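Local coordinates for activator of Hsp90 ATPase homologue 1/2-like C-terminal domain-containing protein (Rhodobacter sphaeroides, PDB 3PU2) that is of unknown function but belongs to the AHA1 family and may act as an Hsp90 ATPase activator, with the Bet v 1-like fold of the SRPBCC superfamily, at residues 19-24 with 148-153; 60-65 with 78-83; 91-96 with 104-109. All blocks are in the same frame, centred on the assembly; numbering follows the deposited sequence.

How the interactions relate
All three contacts involve the one antiparallel sheet of this chain. Interactions 2 and 3 lie in two hairpins that follow each other along the chain, 61-67 with 73-84 and 88-93 with 104-113, their centres about 8 Å apart. They touch where strands 73-84 and 88-93 run side by side: R79 O and S92 N are 2.9 Å apart, a probable hydrogen bond, and I62 CD1 packs against H91 CG at 3.3 Å. Interaction 1 lies on the other side of the chain's centre, about 22 and 21 Å from interactions 2 and 3 between centres. There strand 14-21 meets the C-terminal helix, far away in sequence, and touches neither hairpin contact (nearest atoms about 12 and 7 Å away).

Interaction 1. Residues 19-24 with 148-153; sequences RHFAAT and RHLDVM
F21 and L150 make the close-packed inner part of this contact, while R19 and D151 form a salt bridge at its more open border. The two inner side chains cross at about a right angle, and L150 brings its CD2 methyl to within 3.6 Å of F21 CE1, approaching the ring obliquely. F21 has CG anti to its carbonyl carbon (chi1 -79°), a turn that carries the ring from the strand toward the helix. L28 of helix 25-33 touches both residues, and Y147 meets the F21 ring edge-to-face. This is the helix-against-sheet packing of the Bet v 1-like fold, in which the long C-terminal helix, here 139-156, lies against the curved antiparallel sheet. Toward solvent the contact becomes polar and sparser. R19 and D151 reach for each other from opposite directions, and R19 NH2 donates to D151 OD2 at 2.6 Å in a bent bond with an angle of 131° at the hydrogen. The guanidinium and carboxylate planes stand 87° apart, and the nitrogen meets the oxygen from above the carboxylate plane. D151 OD1 instead lies 3.7 Å from F21 CD1, obliquely placed against the ring. E144 adds a long, weak ion pair to R19 NH2.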
ATOM      1  N   ARG A  19       7.606  -7.539  -3.940  1.00 52.90           N
ATOM      2  CA  ARG A  19       7.986  -8.173  -2.693  1.00 52.77           C
ATOM      3  C   ARG A  19       7.331  -9.543  -2.539  1.00 51.54           C
ATOM      4  O   ARG A  19       6.163  -9.725  -2.871  1.00 44.60           O
ATOM      5  CB  ARG A  19       7.589  -7.258  -1.533  1.00 49.31           C
ATOM      6  CG  ARG A  19       7.655  -7.881  -0.142  1.00 61.51           C
ATOM      7  CD  ARG A  19       9.014  -7.722   0.547  1.00 49.74           C
ATOM      8  NE  ARG A  19       8.805  -7.528   1.979  1.00 43.27           N
ATOM      9  CZ  ARG A  19       9.202  -8.353   2.938  1.00 63.30           C
ATOM     10  NH1 ARG A  19       9.859  -9.467   2.645  1.00 90.57           N
ATOM     11  NH2 ARG A  19       8.928  -8.057   4.200  1.00 56.36           N
ATOM     12  N   HIS A  20       8.093 -10.507  -2.034  1.00 46.69           N
ATOM     13  CA  HIS A  20       7.588 -11.854  -1.827  1.00 46.28           C
ATOM     14  C   HIS A  20       6.923 -11.955  -0.459  1.00 51.30           C
ATOM     15  O   HIS A  20       7.324 -11.289   0.491  1.00 60.70           O
ATOM     16  CB  HIS A  20       8.734 -12.854  -1.907  1.00 78.75           C
ATOM     17  CG  HIS A  20       8.299 -14.279  -1.784  1.00 99.24           C
ATOM     18  ND1 HIS A  20       7.583 -14.924  -2.769  1.00107.58           N
ATOM     19  CD2 HIS A  20       8.473 -15.181  -0.791  1.00 99.19           C
ATOM     20  CE1 HIS A  20       7.336 -16.166  -2.388  1.00110.90           C
ATOM     21  NE2 HIS A  20       7.865 -16.346  -1.192  1.00104.57           N
ATOM     22  N   PHE A  21       5.905 -12.795  -0.361  1.00 46.06           N
ATOM     23  CA  PHE A  21       5.174 -12.974   0.881  1.00 49.58           C
ATOM     24  C   PHE A  21       4.827 -14.449   0.999  1.00 67.94           C
ATOM     25  O   PHE A  21       4.360 -15.062   0.039  1.00 76.50           O
ATOM     26  CB  PHE A  21       3.874 -12.144   0.875  1.00 42.45           C
ATOM     27  CG  PHE A  21       4.069 -10.678   1.176  1.00 47.21           C
ATOM     28  CD1 PHE A  21       4.363 -10.250   2.468  1.00 44.45           C
ATOM     29  CD2 PHE A  21       3.982  -9.728   0.167  1.00 53.24           C
ATOM     30  CE1 PHE A  21       4.572  -8.895   2.748  1.00 35.82           C
ATOM     31  CE2 PHE A  21       4.193  -8.377   0.438  1.00 47.13           C
ATOM     32  CZ  PHE A  21       4.489  -7.965   1.730  1.00 45.95           C
ATOM     33  N   ALA A  22       5.042 -15.010   2.184  1.00 55.55           N
ATOM     34  CA  ALA A  22       4.760 -16.415   2.425  1.00 61.19           C
ATOM     35  C   ALA A  22       3.294 -16.647   2.777  1.00 57.69           C
ATOM     36  O   ALA A  22       2.958 -16.834   3.945  1.00 53.64           O
ATOM     37  CB  ALA A  22       5.655 -16.934   3.544  1.00 58.70           C
ATOM     38  N   ALA A  23       2.428 -16.638   1.769  1.00 54.46           N
ATOM     39  CA  ALA A  23       1.001 -16.854   1.986  1.00 61.76           C
ATOM     40  C   ALA A  23       0.257 -16.949   0.660  1.00 65.47           C
ATOM     41  O   ALA A  23       0.721 -16.446  -0.355  1.00 51.17           O
ATOM     42  CB  ALA A  23       0.427 -15.730   2.825  1.00 59.21           C
ATOM     43  N   THR A  24      -0.898 -17.602   0.665  1.00 79.80           N
ATOM     44  CA  THR A  24      -1.678 -17.741  -0.557  1.00 81.31           C
ATOM     45  C   THR A  24      -2.284 -16.386  -0.888  1.00 69.01           C
ATOM     46  O   THR A  24      -2.725 -15.660   0.003  1.00 52.45           O
ATOM     47  CB  THR A  24      -2.820 -18.754  -0.388  1.00 90.57           C
ATOM     48  OG1 THR A  24      -3.841 -18.192   0.442  1.00 92.01           O
ATOM     49  CG2 THR A  24      -2.304 -20.029   0.256  1.00 91.60           C
ATOM     50  N   ARG A 148       7.534  -5.802   6.606  1.00 48.15           N
ATOM     51  CA  ARG A 148       8.142  -6.601   7.660  1.00 62.47           C
ATOM     52  C   ARG A 148       7.041  -6.878   8.689  1.00 51.32           C
ATOM     53  O   ARG A 148       6.887  -7.992   9.169  1.00 46.02           O
ATOM     54  CB  ARG A 148       9.305  -5.839   8.296  1.00 77.62           C
ATOM     55  CG  ARG A 148      10.291  -6.723   9.035  1.00 97.90           C
ATOM     56  CD  ARG A 148      11.580  -5.979   9.362  1.00109.91           C
ATOM     57  NE  ARG A 148      12.358  -5.645   8.167  1.00113.84           N
ATOM     58  CZ  ARG A 148      12.376  -4.448   7.588  1.00109.74           C
ATOM     59  NH1 ARG A 148      11.656  -3.454   8.091  1.00116.60           N
ATOM     60  NH2 ARG A 148      13.123  -4.246   6.511  1.00 94.71           N
ATOM     61  N   HIS A 149       6.265  -5.851   9.014  1.00 39.70           N
ATOM     62  CA  HIS A 149       5.153  -6.003   9.947  1.00 33.12           C
ATOM     63  C   HIS A 149       4.196  -7.069   9.430  1.00 47.67           C
ATOM     64  O   HIS A 149       3.722  -7.917  10.191  1.00 52.60           O
ATOM     65  CB  HIS A 149       4.376  -4.697  10.066  1.00 45.91           C
ATOM     66  CG  HIS A 149       5.133  -3.602  10.732  1.00 50.39           C
ATOM     67  ND1 HIS A 149       4.850  -2.270  10.516  1.00 48.27           N
ATOM     68  CD2 HIS A 149       6.135  -3.632  11.640  1.00 57.06           C
ATOM     69  CE1 HIS A 149       5.646  -1.529  11.263  1.00 56.16           C
ATOM     70  NE2 HIS A 149       6.435  -2.330  11.955  1.00 64.67           N
ATOM     71  N   LEU A 150       3.907  -6.991   8.129  1.00 48.54           N
ATOM     72  CA  LEU A 150       2.992  -7.911   7.475  1.00 40.74           C
ATOM     73  C   LEU A 150       3.507  -9.337   7.542  1.00 45.55           C
ATOM     74  O   LEU A 150       2.727 -10.283   7.711  1.00 44.06           O
ATOM     75  CB  LEU A 150       2.768  -7.486   6.022  1.00 39.54           C
ATOM     76  CG  LEU A 150       1.763  -8.300   5.197  1.00 48.34           C
ATOM     77  CD1 LEU A 150       0.487  -8.531   6.001  1.00 49.52           C
ATOM     78  CD2 LEU A 150       1.472  -7.574   3.890  1.00 39.29           C
ATOM     79  N   ASP A 151       4.824  -9.491   7.420  1.00 43.86           N
ATOM     80  CA  ASP A 151       5.420 -10.820   7.492  1.00 46.63           C
ATOM     81  C   ASP A 151       5.082 -11.468   8.835  1.00 54.80           C
ATOM     82  O   ASP A 151       4.581 -12.596   8.879  1.00 61.31           O
ATOM     83  CB  ASP A 151       6.945 -10.751   7.340  1.00 49.93           C
ATOM     84  CG  ASP A 151       7.400 -10.760   5.887  1.00 64.36           C
ATOM     85  OD1 ASP A 151       6.713 -11.384   5.048  1.00 68.07           O
ATOM     86  OD2 ASP A 151       8.460 -10.162   5.593  1.00 71.90           O
ATOM     87  N   VAL A 152       5.353 -10.744   9.920  1.00 50.48           N
ATOM     88  CA  VAL A 152       5.103 -11.232  11.277  1.00 48.98           C
ATOM     89  C   VAL A 152       3.646 -11.593  11.538  1.00 48.31           C
ATOM     90  O   VAL A 152       3.348 -12.537  12.277  1.00 60.27           O
ATOM     91  CB  VAL A 152       5.537 -10.180  12.338  1.00 48.42           C
ATOM     92  CG1 VAL A 152       5.373 -10.738  13.739  1.00 37.15           C
ATOM     93  CG2 VAL A 152       6.974  -9.782  12.111  1.00 46.89           C
HETATM   94  N   MSE A 153       2.740 -10.834  10.934  1.00 40.72           N
HETATM   95  CA  MSE A 153       1.325 -11.070  11.119  1.00 41.39           C
HETATM   96  C   MSE A 153       0.905 -12.324  10.364  1.00 57.61           C
HETATM   97  O   MSE A 153       0.172 -13.161  10.897  1.00 73.26           O
HETATM   98  CB  MSE A 153       0.528  -9.863  10.642  1.00 34.32           C
HETATM   99  CG  MSE A 153      -0.931  -9.901  11.022  1.00 41.03           C
HETATM  100 SE   MSE A 153      -1.965  -8.775   9.855  0.62 68.65          SE
HETATM  101  CE  MSE A 153      -2.141 -10.010   8.396  1.00 42.90           C
TER

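Interaction 2. Residues 60-65 with 78-83; sequences GLIRQV and GRVILA
This is a backbone-led antiparallel pairing within the beta hairpin of strands 61-67 and 73-84, at the end of the hairpin far from its turn. Three hydrogen bonds join the segments. I62 and G78 form a hydrogen-bonded pair, with G78 N donating to I62 O at 3.0 Å and I62 N to G78 O at 3.1 Å. The straightest of the three runs from V80 N to G60 O at 2.9 Å, with 164° at the hydrogen. L61 and R79, the non-hydrogen-bonded pair, share one face of the sheet. The R79 chain bends at chi2 and chi3 and folds back over the neighbouring strand, bringing NH1 edge-on to about 3.3 Å from L61 CB. R79 is exposed and poorly ordered, which makes this approach and the other details of the outer layer uncertain. Both buried, I62 and V80 cross at about a right angle, with a looser contact of 4.2 Å between I62 CD1 and V80 CG2. A classic beta bulge follows at I81 and L82, both facing I90. Around the pairing, I62 touches F54 of strand 49-54, which flanks strand 61-67, and strand 88-93 runs along the other edge of the hairpin, next to strand 73-84, placing the hairpin between those two strands of the sheet.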
ATOM      1  N   GLY A  60     -15.632   1.900  -4.531  1.00 42.37           N
ATOM      2  CA  GLY A  60     -15.363   1.868  -3.105  1.00 41.25           C
ATOM      3  C   GLY A  60     -14.605   3.058  -2.554  1.00 42.34           C
ATOM      4  O   GLY A  60     -13.829   3.707  -3.252  1.00 40.93           O
ATOM      5  N   LEU A  61     -14.842   3.334  -1.278  1.00 49.78           N
ATOM      6  CA  LEU A  61     -14.186   4.430  -0.594  1.00 45.60           C
ATOM      7  C   LEU A  61     -12.985   3.912   0.184  1.00 37.90           C
ATOM      8  O   LEU A  61     -12.997   2.802   0.705  1.00 41.21           O
ATOM      9  CB  LEU A  61     -15.158   5.128   0.369  1.00 50.53           C
ATOM     10  CG  LEU A  61     -14.588   6.234   1.273  1.00 58.32           C
ATOM     11  CD1 LEU A  61     -13.719   7.199   0.467  1.00 63.83           C
ATOM     12  CD2 LEU A  61     -15.730   6.984   1.950  1.00 55.86           C
ATOM     13  N   ILE A  62     -11.946   4.730   0.228  1.00 36.90           N
ATOM     14  CA  ILE A  62     -10.727   4.427   0.950  1.00 38.32           C
ATOM     15  C   ILE A  62     -10.456   5.649   1.805  1.00 40.27           C
ATOM     16  O   ILE A  62     -10.323   6.758   1.285  1.00 37.17           O
ATOM     17  CB  ILE A  62      -9.522   4.228   0.002  1.00 33.71           C
ATOM     18  CG1 ILE A  62      -9.557   2.838  -0.623  1.00 45.77           C
ATOM     19  CG2 ILE A  62      -8.228   4.408   0.768  1.00 34.63           C
ATOM     20  CD1 ILE A  62      -8.463   2.634  -1.644  1.00 52.30           C
ATOM     21  N   ARG A  63     -10.387   5.447   3.115  1.00 23.79           N
ATOM     22  CA  ARG A  63     -10.113   6.542   4.038  1.00 31.89           C
ATOM     23  C   ARG A  63      -9.186   6.007   5.125  1.00 38.85           C
ATOM     24  O   ARG A  63      -9.540   5.058   5.818  1.00 42.98           O
ATOM     25  CB  ARG A  63     -11.430   7.060   4.632  1.00 35.06           C
ATOM     26  CG  ARG A  63     -11.289   8.161   5.677  1.00 40.60           C
ATOM     27  CD  ARG A  63     -10.355   9.268   5.211  1.00 56.51           C
ATOM     28  NE  ARG A  63     -10.186  10.307   6.232  1.00 62.80           N
ATOM     29  CZ  ARG A  63      -9.316  11.313   6.148  1.00 66.67           C
ATOM     30  NH1 ARG A  63      -8.519  11.429   5.089  1.00 68.32           N
ATOM     31  NH2 ARG A  63      -9.244  12.208   7.124  1.00 66.61           N
ATOM     32  N   GLN A  64      -7.996   6.596   5.253  1.00 38.25           N
ATOM     33  CA  GLN A  64      -7.016   6.154   6.254  1.00 30.14           C
ATOM     34  C   GLN A  64      -6.456   7.313   7.065  1.00 35.17           C
ATOM     35  O   GLN A  64      -6.159   8.383   6.520  1.00 41.11           O
ATOM     36  CB  GLN A  64      -5.869   5.402   5.567  1.00 30.31           C
ATOM     37  CG  GLN A  64      -6.369   4.222   4.739  1.00 34.33           C
ATOM     38  CD  GLN A  64      -5.268   3.447   4.020  1.00 36.60           C
ATOM     39  OE1 GLN A  64      -4.545   3.992   3.190  1.00 48.22           O
ATOM     40  NE2 GLN A  64      -5.158   2.163   4.330  1.00 44.15           N
ATOM     41  N   VAL A  65      -6.325   7.100   8.372  1.00 28.36           N
ATOM     42  CA  VAL A  65      -5.782   8.127   9.254  1.00 14.16           C
ATOM     43  C   VAL A  65      -4.818   7.568  10.280  1.00 22.83           C
ATOM     44  O   VAL A  65      -5.123   6.635  11.010  1.00 41.77           O
ATOM     45  CB  VAL A  65      -6.895   8.903  10.043  1.00 20.77           C
ATOM     46  CG1 VAL A  65      -6.259  10.016  10.923  1.00 10.56           C
ATOM     47  CG2 VAL A  65      -7.917   9.524   9.053  1.00 13.07           C
ATOM     48  N   GLY A  78      -9.173   8.017  -1.174  1.00 48.58           N
ATOM     49  CA  GLY A  78      -8.981   7.479  -2.501  1.00 44.78           C
ATOM     50  C   GLY A  78     -10.248   6.754  -2.872  1.00 52.79           C
ATOM     51  O   GLY A  78     -11.171   6.617  -2.059  1.00 35.55           O
ATOM     52  N   ARG A  79     -10.289   6.273  -4.103  1.00 50.76           N
ATOM     53  CA  ARG A  79     -11.451   5.566  -4.592  1.00 48.07           C
ATOM     54  C   ARG A  79     -10.968   4.291  -5.263  1.00 37.56           C
ATOM     55  O   ARG A  79      -9.950   4.308  -5.949  1.00 35.57           O
ATOM     56  CB  ARG A  79     -12.162   6.454  -5.617  1.00 73.60           C
ATOM     57  CG  ARG A  79     -13.667   6.305  -5.672  1.00 93.22           C
ATOM     58  CD  ARG A  79     -14.284   6.510  -4.301  1.00105.23           C
ATOM     59  NE  ARG A  79     -15.428   7.415  -4.340  1.00116.46           N
ATOM     60  CZ  ARG A  79     -16.300   7.552  -3.347  1.00122.35           C
ATOM     61  NH1 ARG A  79     -16.163   6.837  -2.238  1.00115.65           N
ATOM     62  NH2 ARG A  79     -17.307   8.406  -3.463  1.00129.48           N
ATOM     63  N   VAL A  80     -11.665   3.183  -5.056  1.00 33.29           N
ATOM     64  CA  VAL A  80     -11.286   1.965  -5.748  1.00 35.30           C
ATOM     65  C   VAL A  80     -11.810   2.099  -7.191  1.00 52.96           C
ATOM     66  O   VAL A  80     -12.999   2.331  -7.394  1.00 68.44           O
ATOM     67  CB  VAL A  80     -11.932   0.748  -5.104  1.00 39.74           C
ATOM     68  CG1 VAL A  80     -11.552  -0.495  -5.860  1.00 38.61           C
ATOM     69  CG2 VAL A  80     -11.494   0.637  -3.671  1.00 27.82           C
ATOM     70  N   ILE A  81     -10.924   1.968  -8.183  1.00 52.45           N
ATOM     71  CA  ILE A  81     -11.295   2.073  -9.603  1.00 33.72           C
ATOM     72  C   ILE A  81     -11.750   0.733 -10.153  1.00 42.63           C
ATOM     73  O   ILE A  81     -12.646   0.664 -10.984  1.00 56.82           O
ATOM     74  CB  ILE A  81     -10.122   2.519 -10.470  1.00 31.44           C
ATOM     75  CG1 ILE A  81      -9.496   3.795  -9.916  1.00 26.33           C
ATOM     76  CG2 ILE A  81     -10.594   2.787 -11.863  1.00 23.87           C
ATOM     77  CD1 ILE A  81     -10.485   4.904  -9.642  1.00 31.65           C
ATOM     78  N   LEU A  82     -11.105  -0.335  -9.704  1.00 54.94           N
ATOM     79  CA  LEU A  82     -11.474  -1.674 -10.131  1.00 63.47           C
ATOM     80  C   LEU A  82     -10.880  -2.707  -9.179  1.00 58.95           C
ATOM     81  O   LEU A  82      -9.815  -2.479  -8.601  1.00 65.25           O
ATOM     82  CB  LEU A  82     -11.018  -1.930 -11.572  1.00 66.01           C
ATOM     83  CG  LEU A  82      -9.683  -2.589 -11.918  1.00 57.65           C
ATOM     84  CD1 LEU A  82      -9.556  -3.929 -11.218  1.00 38.87           C
ATOM     85  CD2 LEU A  82      -9.617  -2.791 -13.440  1.00 46.44           C
ATOM     86  N   ALA A  83     -11.564  -3.841  -9.031  1.00 52.72           N
ATOM     87  CA  ALA A  83     -11.109  -4.889  -8.121  1.00 53.62           C
ATOM     88  C   ALA A  83     -11.439  -6.312  -8.577  1.00 57.63           C
ATOM     89  O   ALA A  83     -12.610  -6.723  -8.627  1.00 55.81           O
ATOM     90  CB  ALA A  83     -11.685  -4.645  -6.719  1.00 45.28           C
TER

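Interaction 3. Residues 91-96 with 104-109; sequences HSELYD and TLVTLQ
H91 and V106 lie side by side and point the same way, the valine over one face of the imidazole, in the beta hairpin of strands 88-93 and 104-113 within the antiparallel sheet of the Bet v 1-like fold. V106 CB stands 4.1 Å from the ring centroid and 23° off the ring normal, a CH-pi contact displaced toward the rim. The H91 ring owes this place to its first torsion (chi1 68°), which sets CG between the backbone N and the carbonyl carbon. E93 follows on the same face of the sheet, its chain extended beyond CG and crossing V106 obliquely. E93 CG approaches V106 CG2 to 4.0 Å and also lies at the edge of the H91 ring, in its plane, so aliphatic atoms border the imidazole both over a face and at the rim. T104, the direct partner of E93, sets OG1 3.4 Å from E93 CB, and the same hydroxyl makes a weak hydrogen bond to E93 O, also at 3.4 Å. S92 and L105 lie on the other face as a non-hydrogen-bonded pair; S92 OG accepts from R79 N of the adjacent strand 73-84, while L105 also reaches I81 there. T104 in turn packs on V123 of strand 116-124, beyond the hairpin on its other side. Backbone bonds at the H91-V106 and E93-T104 pairs set the register of the two strands. V106 N donates to H91 O at 2.9 Å, and T104 N donates to E93 O at 2.8 Å, almost straight, with 175° at the hydrogen.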
ATOM      1  N   HIS A  91      -6.674   1.838  -7.206  1.00 35.12           N
ATOM      2  CA  HIS A  91      -7.381   2.902  -6.532  1.00 33.20           C
ATOM      3  C   HIS A  91      -6.565   4.154  -6.633  1.00 40.59           C
ATOM      4  O   HIS A  91      -5.375   4.118  -6.967  1.00 36.42           O
ATOM      5  CB  HIS A  91      -7.632   2.574  -5.060  1.00 35.56           C
ATOM      6  CG  HIS A  91      -6.392   2.523  -4.218  1.00 41.17           C
ATOM      7  ND1 HIS A  91      -5.756   1.342  -3.898  1.00 51.57           N
ATOM      8  CD2 HIS A  91      -5.689   3.506  -3.608  1.00 41.58           C
ATOM      9  CE1 HIS A  91      -4.715   1.600  -3.126  1.00 48.12           C
ATOM     10  NE2 HIS A  91      -4.653   2.906  -2.935  1.00 50.97           N
ATOM     11  N   SER A  92      -7.211   5.272  -6.368  1.00 38.02           N
ATOM     12  CA  SER A  92      -6.517   6.538  -6.403  1.00 34.94           C
ATOM     13  C   SER A  92      -6.147   6.824  -4.949  1.00 40.27           C
ATOM     14  O   SER A  92      -6.728   6.236  -4.040  1.00 39.62           O
ATOM     15  CB  SER A  92      -7.454   7.613  -6.951  1.00 38.42           C
ATOM     16  OG  SER A  92      -8.702   7.588  -6.270  1.00 45.28           O
ATOM     17  N   GLU A  93      -5.160   7.686  -4.734  1.00 30.35           N
ATOM     18  CA  GLU A  93      -4.761   8.063  -3.387  1.00 29.65           C
ATOM     19  C   GLU A  93      -4.489   9.550  -3.406  1.00 37.55           C
ATOM     20  O   GLU A  93      -4.009  10.089  -4.406  1.00 40.32           O
ATOM     21  CB  GLU A  93      -3.485   7.352  -2.952  1.00 38.67           C
ATOM     22  CG  GLU A  93      -3.646   6.019  -2.252  1.00 55.67           C
ATOM     23  CD  GLU A  93      -2.389   5.638  -1.456  1.00 76.39           C
ATOM     24  OE1 GLU A  93      -1.350   6.326  -1.604  1.00 83.30           O
ATOM     25  OE2 GLU A  93      -2.438   4.653  -0.681  1.00 74.22           O
ATOM     26  N   LEU A  94      -4.808  10.211  -2.303  1.00 33.31           N
ATOM     27  CA  LEU A  94      -4.557  11.633  -2.164  1.00 43.05           C
ATOM     28  C   LEU A  94      -4.398  11.986  -0.692  1.00 42.42           C
ATOM     29  O   LEU A  94      -5.359  11.909   0.069  1.00 50.30           O
ATOM     30  CB  LEU A  94      -5.699  12.451  -2.761  1.00 45.10           C
ATOM     31  CG  LEU A  94      -5.473  13.965  -2.636  1.00 40.88           C
ATOM     32  CD1 LEU A  94      -4.197  14.373  -3.343  1.00 40.08           C
ATOM     33  CD2 LEU A  94      -6.646  14.695  -3.254  1.00 35.45           C
ATOM     34  N   TYR A  95      -3.170  12.334  -0.297  1.00 39.07           N
ATOM     35  CA  TYR A  95      -2.919  12.739   1.093  1.00 42.67           C
ATOM     36  C   TYR A  95      -3.193  14.231   1.195  1.00 52.75           C
ATOM     37  O   TYR A  95      -4.052  14.766   0.473  1.00 50.36           O
ATOM     38  CB  TYR A  95      -1.451  12.519   1.529  1.00 41.85           C
ATOM     39  CG  TYR A  95      -0.921  11.113   1.549  1.00 48.86           C
ATOM     40  CD1 TYR A  95      -0.556  10.468   0.368  1.00 43.65           C
ATOM     41  CD2 TYR A  95      -0.686  10.462   2.758  1.00 47.93           C
ATOM     42  CE1 TYR A  95       0.044   9.200   0.391  1.00 54.69           C
ATOM     43  CE2 TYR A  95      -0.088   9.196   2.799  1.00 51.87           C
ATOM     44  CZ  TYR A  95       0.278   8.568   1.613  1.00 58.33           C
ATOM     45  OH  TYR A  95       0.870   7.315   1.637  1.00 64.93           O
ATOM     46  N   ASP A  96      -2.373  14.898   2.016  1.00 72.35           N
ATOM     47  CA  ASP A  96      -2.460  16.336   2.263  1.00 68.09           C
ATOM     48  C   ASP A  96      -1.097  16.960   2.573  1.00 61.83           C
ATOM     49  O   ASP A  96      -0.928  17.531   3.655  1.00 68.01           O
ATOM     50  CB  ASP A  96      -3.387  16.563   3.436  1.00 55.08           C
ATOM     51  CG  ASP A  96      -4.761  16.003   3.190  1.00 70.41           C
ATOM     52  OD1 ASP A  96      -5.551  16.709   2.540  1.00 84.58           O
ATOM     53  OD2 ASP A  96      -5.045  14.862   3.622  1.00 73.11           O
ATOM     54  N   THR A 104      -2.608  10.388  -6.829  1.00 33.98           N
ATOM     55  CA  THR A 104      -1.833   9.296  -7.417  1.00 29.93           C
ATOM     56  C   THR A 104      -2.679   8.055  -7.693  1.00 35.70           C
ATOM     57  O   THR A 104      -3.713   7.827  -7.042  1.00 37.75           O
ATOM     58  CB  THR A 104      -0.655   8.865  -6.490  1.00 44.07           C
ATOM     59  OG1 THR A 104      -1.168   8.359  -5.254  1.00 53.94           O
ATOM     60  CG2 THR A 104       0.259  10.047  -6.192  1.00 56.22           C
ATOM     61  N   LEU A 105      -2.243   7.247  -8.654  1.00 43.66           N
ATOM     62  CA  LEU A 105      -2.971   6.015  -8.971  1.00 42.07           C
ATOM     63  C   LEU A 105      -2.080   4.832  -8.616  1.00 42.92           C
ATOM     64  O   LEU A 105      -0.981   4.684  -9.159  1.00 42.76           O
ATOM     65  CB  LEU A 105      -3.329   5.952 -10.449  1.00 51.01           C
ATOM     66  CG  LEU A 105      -4.347   4.861 -10.784  1.00 62.49           C
ATOM     67  CD1 LEU A 105      -5.757   5.419 -10.630  1.00 60.63           C
ATOM     68  CD2 LEU A 105      -4.124   4.377 -12.207  1.00 63.11           C
ATOM     69  N   VAL A 106      -2.580   3.987  -7.719  1.00 33.88           N
ATOM     70  CA  VAL A 106      -1.848   2.838  -7.219  1.00 33.26           C
ATOM     71  C   VAL A 106      -2.352   1.513  -7.741  1.00 39.32           C
ATOM     72  O   VAL A 106      -3.532   1.207  -7.631  1.00 45.42           O
ATOM     73  CB  VAL A 106      -1.937   2.803  -5.704  1.00 36.25           C
ATOM     74  CG1 VAL A 106      -1.079   1.701  -5.169  1.00 19.08           C
ATOM     75  CG2 VAL A 106      -1.516   4.145  -5.137  1.00 39.69           C
ATOM     76  N   THR A 107      -1.441   0.706  -8.268  1.00 53.54           N
ATOM     77  CA  THR A 107      -1.798  -0.588  -8.840  1.00 60.05           C
ATOM     78  C   THR A 107      -1.153  -1.759  -8.102  1.00 55.05           C
ATOM     79  O   THR A 107       0.062  -1.829  -7.971  1.00 66.09           O
ATOM     80  CB  THR A 107      -1.361  -0.639 -10.323  1.00 68.69           C
ATOM     81  OG1 THR A 107      -1.711   0.597 -10.963  1.00 64.81           O
ATOM     82  CG2 THR A 107      -2.029  -1.802 -11.051  1.00 64.69           C
ATOM     83  N   LEU A 108      -1.977  -2.680  -7.626  1.00 43.92           N
ATOM     84  CA  LEU A 108      -1.480  -3.849  -6.919  1.00 48.09           C
ATOM     85  C   LEU A 108      -1.818  -5.096  -7.711  1.00 58.37           C
ATOM     86  O   LEU A 108      -2.978  -5.362  -8.025  1.00 58.37           O
ATOM     87  CB  LEU A 108      -2.119  -3.973  -5.531  1.00 34.13           C
ATOM     88  CG  LEU A 108      -2.031  -2.757  -4.607  1.00 40.38           C
ATOM     89  CD1 LEU A 108      -3.016  -2.949  -3.474  1.00 54.18           C
ATOM     90  CD2 LEU A 108      -0.613  -2.556  -4.080  1.00 38.96           C
ATOM     91  N   GLN A 109      -0.795  -5.871  -8.017  1.00 70.17           N
ATOM     92  CA  GLN A 109      -0.979  -7.102  -8.762  1.00 81.13           C
ATOM     93  C   GLN A 109      -0.419  -8.250  -7.920  1.00 78.36           C
ATOM     94  O   GLN A 109       0.731  -8.200  -7.475  1.00 76.23           O
ATOM     95  CB  GLN A 109      -0.218  -7.003 -10.087  1.00 90.06           C
ATOM     96  CG  GLN A 109      -0.837  -7.739 -11.264  1.00 96.04           C
ATOM     97  CD  GLN A 109      -1.289  -6.779 -12.355  1.00105.35           C
ATOM     98  OE1 GLN A 109      -0.635  -5.767 -12.621  1.00 96.36           O
ATOM     99  NE2 GLN A 109      -2.407  -7.096 -12.998  1.00116.14           N
TER